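Local coordinates for ectonucleotide pyrophosphatase/phosphodiesterase family member 5 (Mus musculus, PDB 5VEO), which probably hydrolyses phosphodiester or pyrophosphate bonds of nucleotide-containing substrates with the help of bound zinc, and is captured here as an inactive variant holding AMP, at residues G23-W26 and D27-Y30; H181-G184 and P185-L189. The protein carries 1 engineered substitution. All coordinates share one frame; numbering follows the deposited sequence.

Interaction 1 of 2, residues G23-W26 and D27-Y30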
loop_
_atom_site.group_PDB
_atom_site.type_symbol
_atom_site.label_atom_id
_atom_site.label_comp_id
_atom_site.label_asym_id
_atom_site.label_seq_id
_atom_site.Cartn_x
_atom_site.Cartn_y
_atom_site.Cartn_z
ATOM N N GLY A 23 7.119 0.557 -0.687
ATOM C CA GLY A 23 7.952 -0.644 -0.767
ATOM C C GLY A 23 9.073 -0.711 0.246
ATOM O O GLY A 23 10.114 -1.333 -0.015
ATOM N N PHE A 24 8.886 -0.097 1.407
ATOM C CA PHE A 24 9.927 -0.055 2.431
ATOM C C PHE A 24 9.696 -1.247 3.354
ATOM O O PHE A 24 8.922 -1.198 4.318
ATOM C CB PHE A 24 9.922 1.275 3.178
ATOM C CG PHE A 24 11.217 1.572 3.889
ATOM C CD1 PHE A 24 11.641 0.802 4.974
ATOM C CD2 PHE A 24 12.039 2.601 3.452
ATOM C CE1 PHE A 24 12.846 1.084 5.616
ATOM C CE2 PHE A 24 13.239 2.891 4.106
ATOM C CZ PHE A 24 13.638 2.127 5.191
ATOM N N ARG A 25 10.350 -2.352 3.015
ATOM C CA ARG A 25 10.279 -3.569 3.808
ATOM C C ARG A 25 10.788 -3.295 5.224
ATOM O O ARG A 25 11.756 -2.555 5.422
ATOM C CB ARG A 25 11.124 -4.655 3.124
ATOM C CG ARG A 25 10.892 -6.051 3.614
ATOM C CD ARG A 25 11.583 -7.049 2.711
ATOM N NE ARG A 25 12.931 -7.287 3.135
ATOM C CZ ARG A 25 13.782 -8.092 2.507
ATOM N NH1 ARG A 25 13.429 -8.727 1.384
ATOM N NH2 ARG A 25 14.998 -8.273 3.026
ATOM N N TRP A 26 10.165 -3.973 6.195
ATOM C CA TRP A 26 10.370 -3.696 7.619
ATOM C C TRP A 26 11.846 -3.792 8.033
ATOM O O TRP A 26 12.308 -3.019 8.887
ATOM C CB TRP A 26 9.505 -4.656 8.454
ATOM C CG TRP A 26 9.952 -6.065 8.331
ATOM C CD1 TRP A 26 9.730 -6.921 7.294
ATOM C CD2 TRP A 26 10.766 -6.765 9.270
ATOM N NE1 TRP A 26 10.374 -8.127 7.532
ATOM C CE2 TRP A 26 11.012 -8.046 8.744
ATOM C CE3 TRP A 26 11.310 -6.428 10.515
ATOM C CZ2 TRP A 26 11.777 -8.994 9.419
ATOM C CZ3 TRP A 26 12.072 -7.379 11.186
ATOM C CH2 TRP A 26 12.285 -8.645 10.632
ATOM N N ASP A 27 12.597 -4.715 7.445
ATOM C CA ASP A 27 13.987 -4.930 7.849
ATOM C C ASP A 27 14.992 -4.117 7.036
ATOM O O ASP A 27 16.200 -4.221 7.288
ATOM C CB ASP A 27 14.328 -6.414 7.772
ATOM C CG ASP A 27 14.266 -6.954 6.361
ATOM O OD1 ASP A 27 14.822 -8.046 6.104
ATOM O OD2 ASP A 27 13.701 -6.274 5.488
ATOM N N TYR A 28 14.531 -3.254 6.122
ATOM C CA TYR A 28 15.454 -2.386 5.397
ATOM C C TYR A 28 16.205 -1.445 6.332
ATOM O O TYR A 28 17.294 -0.989 5.984
ATOM C CB TYR A 28 14.698 -1.571 4.353
ATOM C CG TYR A 28 14.342 -2.247 3.036
ATOM C CD1 TYR A 28 13.623 -1.550 2.087
ATOM C CD2 TYR A 28 14.755 -3.528 2.709
ATOM C CE1 TYR A 28 13.302 -2.096 0.862
ATOM C CE2 TYR A 28 14.422 -4.093 1.464
ATOM C CZ TYR A 28 13.701 -3.362 0.551
ATOM O OH TYR A 28 13.384 -3.893 -0.674
ATOM N N LEU A 29 15.618 -1.130 7.503
ATOM C CA LEU A 29 16.255 -0.299 8.531
ATOM C C LEU A 29 17.649 -0.774 8.872
ATOM O O LEU A 29 18.475 0.010 9.356
ATOM C CB LEU A 29 15.426 -0.328 9.824
ATOM C CG LEU A 29 14.011 0.219 9.734
ATOM C CD1 LEU A 29 13.322 0.055 11.085
ATOM C CD2 LEU A 29 14.048 1.677 9.311
ATOM N N TYR A 30 17.910 -2.060 8.674
ATOM C CA TYR A 30 19.143 -2.682 9.119
ATOM C C TYR A 30 20.120 -2.980 7.991
ATOM O O TYR A 30 21.197 -3.528 8.259
ATOM C CB TYR A 30 18.806 -3.972 9.860
ATOM C CG TYR A 30 17.800 -3.767 10.958
ATOM C CD1 TYR A 30 17.990 -2.787 11.923
ATOM C CD2 TYR A 30 16.642 -4.519 11.007
ATOM C CE1 TYR A 30 17.066 -2.592 12.932
ATOM C CE2 TYR A 30 15.712 -4.333 12.015
ATOM C CZ TYR A 30 15.933 -3.372 12.976
ATOM O OH TYR A 30 15.011 -3.185 13.986
HETATM O O HOH W 1 11.779 -2.129 -2.100
#

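Interaction 2 of 2, residues H181-G184 and P185-L189. With ZN (zinc ion), chain D.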
loop_
_atom_site.group_PDB
_atom_site.type_symbol
_atom_site.label_atom_id
_atom_site.label_comp_id
_atom_site.label_asym_id
_atom_site.label_seq_id
_atom_site.Cartn_x
_atom_site.Cartn_y
_atom_site.Cartn_z
ATOM N N HIS A 181 12.278 -3.107 -7.255
ATOM C CA HIS A 181 11.863 -3.878 -8.424
ATOM C C HIS A 181 13.027 -4.105 -9.377
ATOM O O HIS A 181 13.193 -5.200 -9.922
ATOM C CB HIS A 181 10.746 -3.168 -9.175
ATOM C CG HIS A 181 9.394 -3.263 -8.540
ATOM N ND1 HIS A 181 8.721 -4.454 -8.381
ATOM C CD2 HIS A 181 8.574 -2.299 -8.054
ATOM C CE1 HIS A 181 7.548 -4.223 -7.820
ATOM N NE2 HIS A 181 7.426 -2.923 -7.624
ATOM N N ASP A 182 13.800 -3.052 -9.639
ATOM C CA ASP A 182 14.821 -3.091 -10.679
ATOM C C ASP A 182 15.970 -4.021 -10.312
ATOM O O ASP A 182 16.466 -4.772 -11.160
ATOM C CB ASP A 182 15.363 -1.684 -10.926
ATOM C CG ASP A 182 14.384 -0.796 -11.661
ATOM O OD1 ASP A 182 13.412 -1.325 -12.247
ATOM O OD2 ASP A 182 14.591 0.439 -11.661
ATOM N N VAL A 183 16.459 -3.933 -9.079
ATOM C CA VAL A 183 17.661 -4.665 -8.698
ATOM C C VAL A 183 17.383 -5.856 -7.797
ATOM O O VAL A 183 18.243 -6.751 -7.707
ATOM C CB VAL A 183 18.709 -3.734 -8.051
ATOM C CG1 VAL A 183 19.036 -2.593 -8.996
ATOM C CG2 VAL A 183 18.261 -3.237 -6.679
ATOM N N GLY A 184 16.220 -5.920 -7.157
ATOM C CA GLY A 184 15.929 -6.946 -6.190
ATOM C C GLY A 184 16.386 -6.550 -4.797
ATOM O O GLY A 184 17.416 -5.884 -4.628
ATOM N N PRO A 185 15.618 -6.931 -3.768
ATOM C CA PRO A 185 15.958 -6.492 -2.405
ATOM C C PRO A 185 17.256 -7.079 -1.870
ATOM O O PRO A 185 17.797 -6.553 -0.875
ATOM C CB PRO A 185 14.762 -6.963 -1.575
ATOM C CG PRO A 185 14.176 -8.106 -2.360
ATOM C CD PRO A 185 14.395 -7.761 -3.795
ATOM N N ASP A 186 17.760 -8.161 -2.467
ATOM C CA ASP A 186 19.013 -8.771 -2.036
ATOM C C ASP A 186 20.220 -8.120 -2.686
ATOM O O ASP A 186 21.362 -8.459 -2.339
ATOM C CB ASP A 186 19.037 -10.264 -2.367
ATOM C CG ASP A 186 17.969 -11.056 -1.632
ATOM O OD1 ASP A 186 17.348 -10.514 -0.709
ATOM O OD2 ASP A 186 17.754 -12.241 -1.967
ATOM N N SER A 187 19.998 -7.217 -3.617
ATOM C CA SER A 187 21.097 -6.581 -4.321
ATOM C C SER A 187 21.878 -5.670 -3.378
ATOM O O SER A 187 21.287 -4.916 -2.596
ATOM C CB SER A 187 20.576 -5.757 -5.507
ATOM O OG SER A 187 21.618 -4.974 -6.060
ATOM N N PRO A 188 23.203 -5.666 -3.466
ATOM C CA PRO A 188 23.970 -4.665 -2.717
ATOM C C PRO A 188 23.658 -3.241 -3.158
ATOM O O PRO A 188 23.943 -2.292 -2.408
ATOM C CB PRO A 188 25.435 -5.050 -2.989
ATOM C CG PRO A 188 25.432 -6.002 -4.092
ATOM C CD PRO A 188 24.038 -6.556 -4.276
ATOM N N LEU A 189 23.049 -3.060 -4.331
ATOM C CA LEU A 189 22.624 -1.728 -4.751
ATOM C C LEU A 189 21.478 -1.173 -3.908
ATOM O O LEU A 189 21.224 0.032 -3.968
ATOM C CB LEU A 189 22.224 -1.750 -6.226
ATOM C CG LEU A 189 23.292 -2.213 -7.219
ATOM C CD1 LEU A 189 22.735 -2.298 -8.615
ATOM C CD2 LEU A 189 24.414 -1.243 -7.225
HETATM ZN ZN ZN D . 6.021 -2.108 -6.422
#

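Interaction 1 of 2, residues G23-W26 and D27-Y30
Asp27 OD2 receives Arg25 NE in a nearly straight bond of 2.7 Å, the shortest polar bond across the contact, in the loop that follows strand 16-21, the strand whose end leads to the zinc site in this alkaline phosphatase-like fold. The salt bridge is side-on: NE meets OD2 from its syn side, and OD2 lies in the guanidinium plane, while NH2 reaches the syn lone pair of OD1 at 3.1 Å, more bent. Because the two planes are turned 40° apart, the second bond leaves the guanidinium plane at a tilt. A bend at chi3 (89°) in the otherwise extended Arg25 chain turns its head to the carboxylate, and NH1 is held by Met227 O.

The Tyr28 ring packs against the same arginine. Arg25 CB sits over the centre of the phenol ring, 3.7 Å from its centroid, a CH-pi contact, and Tyr28 CE2 lies over one face of the guanidinium, toward its rim. The Tyr28 ring in turn presents its edge to the face of Phe24 in a T-shaped pair with planes at 65°, and Phe24 CE1 also meets Leu29 CD2. Replacing Arg25 by an alanine would probably leave the Asp27 carboxylate without its charged mate and free to turn. Asp27 CB also rests over the face of the six-membered ring of Trp26, 3.8 Å from its centroid, a second CH-pi contact. Tyr28 N closes the turn on Arg25 O, entering a 3-10 segment. A water bridges the far end of the ring, 2.8 Å from both Gly23 O, to which it donates, and Tyr28 OH.

Interaction 2 of 2, residues H181-G184 and P185-L189
Val183 lays its two methyls against the loop that links helix 177-183 to helix 190-210: CG2 packs on Ser187 CB at 3.6 Å, and CG1 meets Leu189 CD1 at 3.7 Å, the side chains of Val183 and Leu189 crossing at about a right angle. With CG1 anti to the carbonyl carbon (chi1 -56°), the branches diverge, one to each partner. The backbone reverses between them. Gly184 leaves the helix with positive phi and opens a type I beta turn that closes on Ser187, whose N donates to Gly184 O at 3.1 Å. At these backbone angles a beta carbon on Gly184 would collide with the carbonyl oxygen of Val183, and only glycine fits comfortably.

Ser187 then caps the next turn. Its OG stands anti to its own N (chi1 171°) and accepts Leu189 N at 2.9 Å, just ahead of helix 190-210. Pro185, the second residue of the turn, packs on Met227 and sends its carbonyl to Lys31 NZ, while Asp186 N is taken by Gln229 OE1.

At the opposite end of the segment, His181 binds zinc through NE2 at 2.0 Å, beside the ligands Asp177 and His325, and touches AMP. Its ND1 is hydrogen-bonded to Gly323 O; together with the metal bond this second-shell contact probably holds the ring's rotation, and it is likely to make NE2 a stronger donor to the zinc.

Overall arrangement
From the N terminus, strand 16-21 of the central mixed sheet runs into interaction 1, which folds the loop ahead of helix 35-42 back on itself. Much later in the chain, interaction 2 reverses the direction between helix 177-183 and helix 190-210. The two are in series, neither enclosing nor crossing the other, with centres about 13 Å apart. They meet in space at Pro185, whose CB lies 3.5 Å from Tyr28 OH and 3.7 Å from Arg25 NH1. Phe24 and Tyr28 also pack on helix 190-210, so the loop after the first sheet strand is joined to the connecting loop at Pro185 and to helix 190-210, close to the zinc-binding side.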